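Long-range contacts in TRAS1 ORF2p (Bombyx mori, PDB 1WDU), which forms the N-terminal endonuclease domain of a telomere-specific non-LTR retrotransposon protein and probably cuts target DNA at its insertion site: residues A[20-25]-A[237-242]; A[49-54]-A[84-89]. The protein carries 1 engineered substitution. All blocks are in the same frame, centred on the assembly; numbering follows the deposited sequence.

In the fold
Contacts 1 and 2 belong to one mixed sheet of the alpha/beta sandwich, their centres about 11 Å apart. Each joins an antiparallel strand pair, and strands 20-26 and 48-52, one from each contact, run parallel side by side between them. The seam includes two probable backbone hydrogen bonds, Leu23 O to Leu50 N at a short 2.6 Å and Ala25 N to Leu50 O at 3.0 Å. At the start of strand 20-26, Tyr20 CE2 packs 3.4 Å from Asp89 OD1. In sequence, both segments of contact 2 fall between those of contact 1. Glu53 probably matches the active-site glutamate of DNase I-like nucleases, which would put contact 2 at the border of that site.

Contact 1 of 2, residues A[20-25]-A[237-242]; sequences YRVLQA and MVFNIR
Val22 and Phe239 face each other as a hydrogen-bonded antiparallel pair, with Val22 N to Phe239 O at 2.8 Å nearly straight at hydrogen (170°). From its CB, the Phe239 side chain turns into the position between its own backbone N and carbonyl carbon (chi1 66°), which carries the ring back across the strand pair. CD1 passes Val22 O, and CE1 comes to 3.7 Å from Val22 CG1. CE2 flanks Val22 CG2, and the tip, CZ, meets Val22 CG1 at 3.6 Å. The ring thus receives Val22 CB on one face, a CH-pi contact 3.8 Å from the centroid and 20° off the normal. An alanine in place of Phe239 is likely to strip Val22 CB and CG1 of this aromatic cover. On the same side, Val22 CG2 also touches Ile241 CD1 at 3.9 Å, while Gln24 NE2 lies 3.6 Å from Met237 CE and Gln24 OE1 is hydrogen-bonded to Thr210. On the reverse side Leu23 CD2 packs alongside Val238 CG1 (3.8 Å), and the aliphatic part of Arg21 runs beside the Asn240 amide. Backbone bonds in both directions also join Tyr20 to Ile241 and Gln24 to Met237. On the other edge of strand 20-26, backbone bonds of Leu23 with Ile48 and Leu50 join strand 48-52. The Leu23 and Val238 side lies under helix 31-44, whereas Gln24, Met237 and Phe239 meet strand 204-212 of the second sheet, the internal interface of the sandwich.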
ATOM      1  N   TYR A  20      15.678  -1.656   0.548  1.00 51.15           N
ATOM      2  CA  TYR A  20      14.764  -0.522   0.493  1.00 47.54           C
ATOM      3  C   TYR A  20      13.554  -0.905   1.337  1.00 45.11           C
ATOM      4  O   TYR A  20      12.743  -1.724   0.919  1.00 45.54           O
ATOM      5  CB  TYR A  20      14.308  -0.251  -0.938  1.00 47.50           C
ATOM      6  CG  TYR A  20      15.328   0.462  -1.782  1.00 49.33           C
ATOM      7  CD1 TYR A  20      16.329  -0.242  -2.449  1.00 50.31           C
ATOM      8  CD2 TYR A  20      15.311   1.854  -1.893  1.00 50.46           C
ATOM      9  CE1 TYR A  20      17.293   0.426  -3.207  1.00 51.86           C
ATOM     10  CE2 TYR A  20      16.265   2.530  -2.642  1.00 51.41           C
ATOM     11  CZ  TYR A  20      17.253   1.812  -3.296  1.00 52.27           C
ATOM     12  OH  TYR A  20      18.203   2.484  -4.031  1.00 53.46           O
ATOM     13  N   ARG A  21      13.439  -0.326   2.525  1.00 42.43           N
ATOM     14  CA  ARG A  21      12.318  -0.641   3.400  1.00 40.81           C
ATOM     15  C   ARG A  21      11.061   0.151   3.045  1.00 38.01           C
ATOM     16  O   ARG A  21      11.118   1.356   2.775  1.00 34.76           O
ATOM     17  CB  ARG A  21      12.696  -0.378   4.860  1.00 44.27           C
ATOM     18  CG  ARG A  21      13.883  -1.189   5.347  1.00 49.36           C
ATOM     19  CD  ARG A  21      14.058  -1.064   6.856  1.00 53.33           C
ATOM     20  NE  ARG A  21      15.127  -1.928   7.359  1.00 56.58           N
ATOM     21  CZ  ARG A  21      16.419  -1.753   7.094  1.00 59.11           C
ATOM     22  NH1 ARG A  21      16.814  -0.739   6.331  1.00 59.92           N
ATOM     23  NH2 ARG A  21      17.316  -2.592   7.596  1.00 59.09           N
ATOM     24  N   VAL A  22       9.924  -0.538   3.048  1.00 34.88           N
ATOM     25  CA  VAL A  22       8.647   0.092   2.729  1.00 32.52           C
ATOM     26  C   VAL A  22       7.660   0.036   3.896  1.00 32.17           C
ATOM     27  O   VAL A  22       7.505  -1.003   4.542  1.00 30.26           O
ATOM     28  CB  VAL A  22       7.973  -0.597   1.517  1.00 31.75           C
ATOM     29  CG1 VAL A  22       6.630   0.083   1.207  1.00 31.43           C
ATOM     30  CG2 VAL A  22       8.896  -0.554   0.304  1.00 31.51           C
ATOM     31  N   LEU A  23       6.980   1.152   4.151  1.00 32.27           N
ATOM     32  CA  LEU A  23       5.971   1.206   5.212  1.00 32.54           C
ATOM     33  C   LEU A  23       4.568   1.268   4.589  1.00 31.33           C
ATOM     34  O   LEU A  23       4.359   1.968   3.604  1.00 33.05           O
ATOM     35  CB  LEU A  23       6.180   2.448   6.094  1.00 31.27           C
ATOM     36  CG  LEU A  23       7.549   2.671   6.753  1.00 33.20           C
ATOM     37  CD1 LEU A  23       7.503   3.960   7.561  1.00 29.69           C
ATOM     38  CD2 LEU A  23       7.912   1.484   7.650  1.00 29.94           C
ATOM     39  N   GLN A  24       3.613   0.531   5.144  1.00 30.19           N
ATOM     40  CA  GLN A  24       2.242   0.567   4.637  1.00 29.50           C
ATOM     41  C   GLN A  24       1.341   0.917   5.818  1.00 29.62           C
ATOM     42  O   GLN A  24       1.340   0.208   6.818  1.00 30.38           O
ATOM     43  CB  GLN A  24       1.816  -0.788   4.053  1.00 28.07           C
ATOM     44  CG  GLN A  24       0.423  -0.763   3.397  1.00 25.37           C
ATOM     45  CD  GLN A  24       0.009  -2.114   2.830  1.00 24.29           C
ATOM     46  OE1 GLN A  24       0.744  -2.714   2.048  1.00 23.40           O
ATOM     47  NE2 GLN A  24      -1.176  -2.599   3.222  1.00 21.72           N
ATOM     48  N   ALA A  25       0.573   1.998   5.708  1.00 30.68           N
ATOM     49  CA  ALA A  25      -0.290   2.392   6.815  1.00 31.83           C
ATOM     50  C   ALA A  25      -1.463   3.286   6.455  1.00 31.97           C
ATOM     51  O   ALA A  25      -1.354   4.187   5.618  1.00 31.84           O
ATOM     52  CB  ALA A  25       0.546   3.076   7.899  1.00 31.37           C
ATOM     53  N   MET A 237       2.383  -1.608   8.617  1.00 38.58           N
ATOM     54  CA  MET A 237       3.039  -2.812   8.134  1.00 36.12           C
ATOM     55  C   MET A 237       4.376  -2.428   7.528  1.00 34.57           C
ATOM     56  O   MET A 237       4.613  -1.254   7.206  1.00 33.34           O
ATOM     57  CB  MET A 237       2.161  -3.517   7.104  1.00 35.57           C
ATOM     58  CG  MET A 237       0.985  -4.218   7.742  1.00 36.66           C
ATOM     59  SD  MET A 237      -0.451  -4.353   6.665  1.00 36.75           S
ATOM     60  CE  MET A 237      -1.153  -2.694   6.857  1.00 33.49           C
ATOM     61  N   VAL A 238       5.252  -3.417   7.384  1.00 31.78           N
ATOM     62  CA  VAL A 238       6.576  -3.171   6.854  1.00 32.48           C
ATOM     63  C   VAL A 238       7.123  -4.370   6.084  1.00 31.75           C
ATOM     64  O   VAL A 238       6.803  -5.517   6.391  1.00 33.00           O
ATOM     65  CB  VAL A 238       7.570  -2.816   8.022  1.00 34.85           C
ATOM     66  CG1 VAL A 238       6.901  -1.879   9.012  1.00 33.09           C
ATOM     67  CG2 VAL A 238       8.010  -4.070   8.755  1.00 32.45           C
ATOM     68  N   PHE A 239       7.939  -4.094   5.075  1.00 32.64           N
ATOM     69  CA  PHE A 239       8.567  -5.141   4.281  1.00 31.61           C
ATOM     70  C   PHE A 239       9.740  -4.547   3.508  1.00 32.72           C
ATOM     71  O   PHE A 239       9.863  -3.333   3.410  1.00 30.77           O
ATOM     72  CB  PHE A 239       7.555  -5.819   3.335  1.00 30.52           C
ATOM     73  CG  PHE A 239       7.021  -4.931   2.251  1.00 29.00           C
ATOM     74  CD1 PHE A 239       5.863  -4.178   2.453  1.00 27.42           C
ATOM     75  CD2 PHE A 239       7.664  -4.861   1.012  1.00 28.53           C
ATOM     76  CE1 PHE A 239       5.352  -3.367   1.432  1.00 26.35           C
ATOM     77  CE2 PHE A 239       7.162  -4.046  -0.017  1.00 26.95           C
ATOM     78  CZ  PHE A 239       6.006  -3.300   0.193  1.00 25.02           C
ATOM     79  N   ASN A 240      10.601  -5.403   2.962  1.00 36.10           N
ATOM     80  CA  ASN A 240      11.778  -4.930   2.235  1.00 38.48           C
ATOM     81  C   ASN A 240      11.839  -5.332   0.771  1.00 39.70           C
ATOM     82  O   ASN A 240      11.274  -6.349   0.364  1.00 39.25           O
ATOM     83  CB  ASN A 240      13.054  -5.458   2.898  1.00 38.71           C
ATOM     84  CG  ASN A 240      13.028  -5.332   4.401  1.00 39.39           C
ATOM     85  OD1 ASN A 240      13.092  -4.229   4.948  1.00 40.17           O
ATOM     86  ND2 ASN A 240      12.927  -6.470   5.085  1.00 37.69           N
ATOM     87  N   ILE A 241      12.541  -4.519  -0.010  1.00 41.81           N
ATOM     88  CA  ILE A 241      12.767  -4.789  -1.425  1.00 45.52           C
ATOM     89  C   ILE A 241      14.289  -4.838  -1.580  1.00 49.36           C
ATOM     90  O   ILE A 241      14.971  -3.830  -1.366  1.00 48.62           O
ATOM     91  CB  ILE A 241      12.216  -3.680  -2.333  1.00 43.68           C
ATOM     92  CG1 ILE A 241      10.713  -3.508  -2.106  1.00 41.42           C
ATOM     93  CG2 ILE A 241      12.483  -4.040  -3.789  1.00 43.57           C
ATOM     94  CD1 ILE A 241      10.088  -2.410  -2.942  1.00 37.75           C
ATOM     95  N   ARG A 242      14.812  -6.013  -1.925  1.00 54.00           N
ATOM     96  CA  ARG A 242      16.251  -6.215  -2.085  1.00 58.71           C
ATOM     97  C   ARG A 242      16.660  -6.498  -3.526  1.00 60.86           C
ATOM     98  O   ARG A 242      16.295  -5.759  -4.443  1.00 60.52           O
ATOM     99  CB  ARG A 242      16.712  -7.376  -1.199  1.00 59.76           C
ATOM    100  CG  ARG A 242      16.573  -7.123   0.293  1.00 62.63           C
ATOM    101  CD  ARG A 242      16.798  -8.407   1.070  1.00 64.49           C
ATOM    102  NE  ARG A 242      16.564  -8.251   2.503  1.00 65.88           N
ATOM    103  CZ  ARG A 242      17.328  -7.527   3.313  1.00 66.97           C
ATOM    104  NH1 ARG A 242      18.383  -6.883   2.832  1.00 67.92           N
ATOM    105  NH2 ARG A 242      17.044  -7.454   4.608  1.00 67.06           N
TER

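Contact 2 of 2, residues A[49-54]-A[84-89]; sequences ALIQEP and AIAVFD
Ile51 reaches Ala86 because its CG1 lies anti to the carbonyl carbon (chi1 -49°) and the chain runs on nearly extended (chi2 164°), bringing CD1 to 4.0 Å from Ala86 CB. A similar first torsion in Phe88 (chi1 -55°) brings its ring back to the Ala49 end of the strand pair, edge on: CE1 lies 3.4 Å from Ala49 CB, which is near the ring plane. Ala49 CB also abuts Ala86 CB at 3.9 Å, a close fit of two methyls. Beyond the strand, Pro54 CG just reaches Ala84 CB. On the other side of the sheet Leu50 and Ile85 lie side by side and point the same way, with Leu50 CD2 against Ile85 CG1 at 4.1 Å.

The backbones form two hydrogen-bonded antiparallel pairs on either side of this Leu50-Ile85 pair. Ala49 and Ala86 exchange two bonds, Ala49 N to Ala86 O and Ala86 N to Ala49 O, each 2.9 Å. Ile51 and Ala84 do likewise, but less evenly: Ile51 N is almost in line with the Ala84 carbonyl, whereas Ala84 N sits above the carbonyl plane of Ile51, 3.0 Å from Ile51 O. Ile51 O and Ala84 O approach to 3.2 Å without bonding. Ser121 OG, from strand 116-123, is hydrogen-bonded to Ile51 O and weakly to Ala84 O, and Gln52 NE2 is bonded to the same hydroxyl.

The two faces thus differ: the side chains that meet on the face of Ala49, Ile51, Ala84 and Ala86, with the Phe88 ring at its end, are all apolar, Ala49 and Phe88 touching Leu37 of helix 31-44. The Leu50 and Ile85 side instead meets the second sheet at Ser121. Both close oxygens already accept a backbone N-H, and the Ser121 hydroxyl may partly offset their repulsion.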
ATOM      1  N   ALA A  49       6.741   4.822   1.729  1.00 29.92           N
ATOM      2  CA  ALA A  49       5.575   4.666   2.576  1.00 29.46           C
ATOM      3  C   ALA A  49       4.354   4.622   1.651  1.00 28.66           C
ATOM      4  O   ALA A  49       4.169   5.512   0.814  1.00 27.00           O
ATOM      5  CB  ALA A  49       5.461   5.819   3.560  1.00 29.67           C
ATOM      6  N   LEU A  50       3.564   3.555   1.764  1.00 27.92           N
ATOM      7  CA  LEU A  50       2.336   3.400   0.979  1.00 26.65           C
ATOM      8  C   LEU A  50       1.233   3.776   1.967  1.00 26.94           C
ATOM      9  O   LEU A  50       0.876   2.997   2.855  1.00 27.06           O
ATOM     10  CB  LEU A  50       2.182   1.957   0.494  1.00 24.92           C
ATOM     11  CG  LEU A  50       3.365   1.410  -0.332  1.00 23.17           C
ATOM     12  CD1 LEU A  50       3.104  -0.043  -0.684  1.00 21.64           C
ATOM     13  CD2 LEU A  50       3.572   2.228  -1.587  1.00 21.13           C
ATOM     14  N   ILE A  51       0.710   4.986   1.800  1.00 26.84           N
ATOM     15  CA  ILE A  51      -0.289   5.553   2.692  1.00 27.52           C
ATOM     16  C   ILE A  51      -1.729   5.569   2.205  1.00 29.96           C
ATOM     17  O   ILE A  51      -1.995   5.620   1.006  1.00 31.18           O
ATOM     18  CB  ILE A  51       0.070   7.020   3.010  1.00 27.50           C
ATOM     19  CG1 ILE A  51       1.529   7.126   3.442  1.00 28.83           C
ATOM     20  CG2 ILE A  51      -0.843   7.564   4.100  1.00 29.76           C
ATOM     21  CD1 ILE A  51       2.059   8.556   3.387  1.00 26.52           C
ATOM     22  N   GLN A  52      -2.650   5.543   3.166  1.00 30.72           N
ATOM     23  CA  GLN A  52      -4.078   5.642   2.895  1.00 31.94           C
ATOM     24  C   GLN A  52      -4.633   6.603   3.925  1.00 33.31           C
ATOM     25  O   GLN A  52      -4.195   6.599   5.080  1.00 32.40           O
ATOM     26  CB  GLN A  52      -4.800   4.298   3.048  1.00 32.77           C
ATOM     27  CG  GLN A  52      -4.308   3.207   2.121  1.00 30.02           C
ATOM     28  CD  GLN A  52      -3.042   2.579   2.636  1.00 27.76           C
ATOM     29  OE1 GLN A  52      -2.978   2.180   3.799  1.00 27.19           O
ATOM     30  NE2 GLN A  52      -2.027   2.482   1.782  1.00 22.65           N
ATOM     31  N   GLU A  53      -5.579   7.437   3.501  1.00 34.65           N
ATOM     32  CA  GLU A  53      -6.220   8.386   4.401  1.00 36.29           C
ATOM     33  C   GLU A  53      -5.255   9.336   5.110  1.00 36.84           C
ATOM     34  O   GLU A  53      -5.266   9.441   6.338  1.00 37.16           O
ATOM     35  CB  GLU A  53      -7.021   7.627   5.457  1.00 38.04           C
ATOM     36  CG  GLU A  53      -8.086   6.712   4.899  1.00 42.88           C
ATOM     37  CD  GLU A  53      -9.414   7.407   4.728  1.00 47.63           C
ATOM     38  OE1 GLU A  53      -9.579   8.171   3.750  1.00 50.68           O
ATOM     39  OE2 GLU A  53     -10.295   7.194   5.587  1.00 52.00           O
ATOM     40  N   PRO A  54      -4.398  10.035   4.354  1.00 37.20           N
ATOM     41  CA  PRO A  54      -3.471  10.959   5.012  1.00 39.93           C
ATOM     42  C   PRO A  54      -4.237  12.199   5.462  1.00 43.59           C
ATOM     43  O   PRO A  54      -5.316  12.497   4.946  1.00 43.44           O
ATOM     44  CB  PRO A  54      -2.469  11.273   3.913  1.00 36.71           C
ATOM     45  CG  PRO A  54      -3.335  11.279   2.702  1.00 37.07           C
ATOM     46  CD  PRO A  54      -4.204  10.048   2.895  1.00 36.60           C
ATOM     47  N   ALA A  84      -1.805   7.913  -0.961  1.00 28.89           N
ATOM     48  CA  ALA A  84      -0.606   8.638  -1.321  1.00 27.34           C
ATOM     49  C   ALA A  84       0.624   7.771  -1.162  1.00 27.15           C
ATOM     50  O   ALA A  84       0.611   6.748  -0.475  1.00 25.23           O
ATOM     51  CB  ALA A  84      -0.475   9.885  -0.471  1.00 27.38           C
ATOM     52  N   ILE A  85       1.694   8.190  -1.817  1.00 27.37           N
ATOM     53  CA  ILE A  85       2.946   7.477  -1.728  1.00 27.79           C
ATOM     54  C   ILE A  85       4.036   8.474  -1.337  1.00 29.48           C
ATOM     55  O   ILE A  85       4.273   9.464  -2.033  1.00 31.01           O
ATOM     56  CB  ILE A  85       3.283   6.788  -3.064  1.00 23.54           C
ATOM     57  CG1 ILE A  85       2.243   5.693  -3.347  1.00 24.39           C
ATOM     58  CG2 ILE A  85       4.687   6.212  -3.011  1.00 25.71           C
ATOM     59  CD1 ILE A  85       2.421   4.956  -4.675  1.00 16.47           C
ATOM     60  N   ALA A  86       4.680   8.221  -0.203  1.00 30.40           N
ATOM     61  CA  ALA A  86       5.751   9.093   0.275  1.00 29.46           C
ATOM     62  C   ALA A  86       7.112   8.469  -0.010  1.00 29.54           C
ATOM     63  O   ALA A  86       7.360   7.302   0.301  1.00 31.16           O
ATOM     64  CB  ALA A  86       5.601   9.337   1.772  1.00 28.35           C
ATOM     65  N   VAL A  87       7.992   9.250  -0.616  1.00 30.41           N
ATOM     66  CA  VAL A  87       9.330   8.780  -0.915  1.00 32.16           C
ATOM     67  C   VAL A  87      10.293   9.559  -0.026  1.00 33.88           C
ATOM     68  O   VAL A  87      10.472  10.764  -0.202  1.00 36.46           O
ATOM     69  CB  VAL A  87       9.687   9.006  -2.400  1.00 31.55           C
ATOM     70  CG1 VAL A  87      11.084   8.474  -2.680  1.00 30.63           C
ATOM     71  CG2 VAL A  87       8.659   8.298  -3.299  1.00 27.45           C
ATOM     72  N   PHE A  88      10.884   8.876   0.948  1.00 34.94           N
ATOM     73  CA  PHE A  88      11.827   9.514   1.863  1.00 36.87           C
ATOM     74  C   PHE A  88      13.255   9.476   1.317  1.00 38.34           C
ATOM     75  O   PHE A  88      14.106  10.272   1.718  1.00 36.67           O
ATOM     76  CB  PHE A  88      11.778   8.836   3.242  1.00 35.39           C
ATOM     77  CG  PHE A  88      10.403   8.799   3.844  1.00 34.98           C
ATOM     78  CD1 PHE A  88       9.538   7.732   3.582  1.00 36.24           C
ATOM     79  CD2 PHE A  88       9.945   9.855   4.620  1.00 33.50           C
ATOM     80  CE1 PHE A  88       8.232   7.722   4.085  1.00 32.48           C
ATOM     81  CE2 PHE A  88       8.645   9.859   5.126  1.00 31.90           C
ATOM     82  CZ  PHE A  88       7.787   8.790   4.856  1.00 32.86           C
ATOM     83  N   ASP A  89      13.514   8.546   0.403  1.00 40.67           N
ATOM     84  CA  ASP A  89      14.834   8.429  -0.194  1.00 42.95           C
ATOM     85  C   ASP A  89      14.995   9.572  -1.192  1.00 43.69           C
ATOM     86  O   ASP A  89      14.369   9.584  -2.251  1.00 43.60           O
ATOM     87  CB  ASP A  89      14.982   7.067  -0.878  1.00 45.34           C
ATOM     88  CG  ASP A  89      16.372   6.847  -1.450  1.00 47.16           C
ATOM     89  OD1 ASP A  89      16.835   5.688  -1.452  1.00 48.07           O
ATOM     90  OD2 ASP A  89      16.995   7.825  -1.910  1.00 49.08           O
TER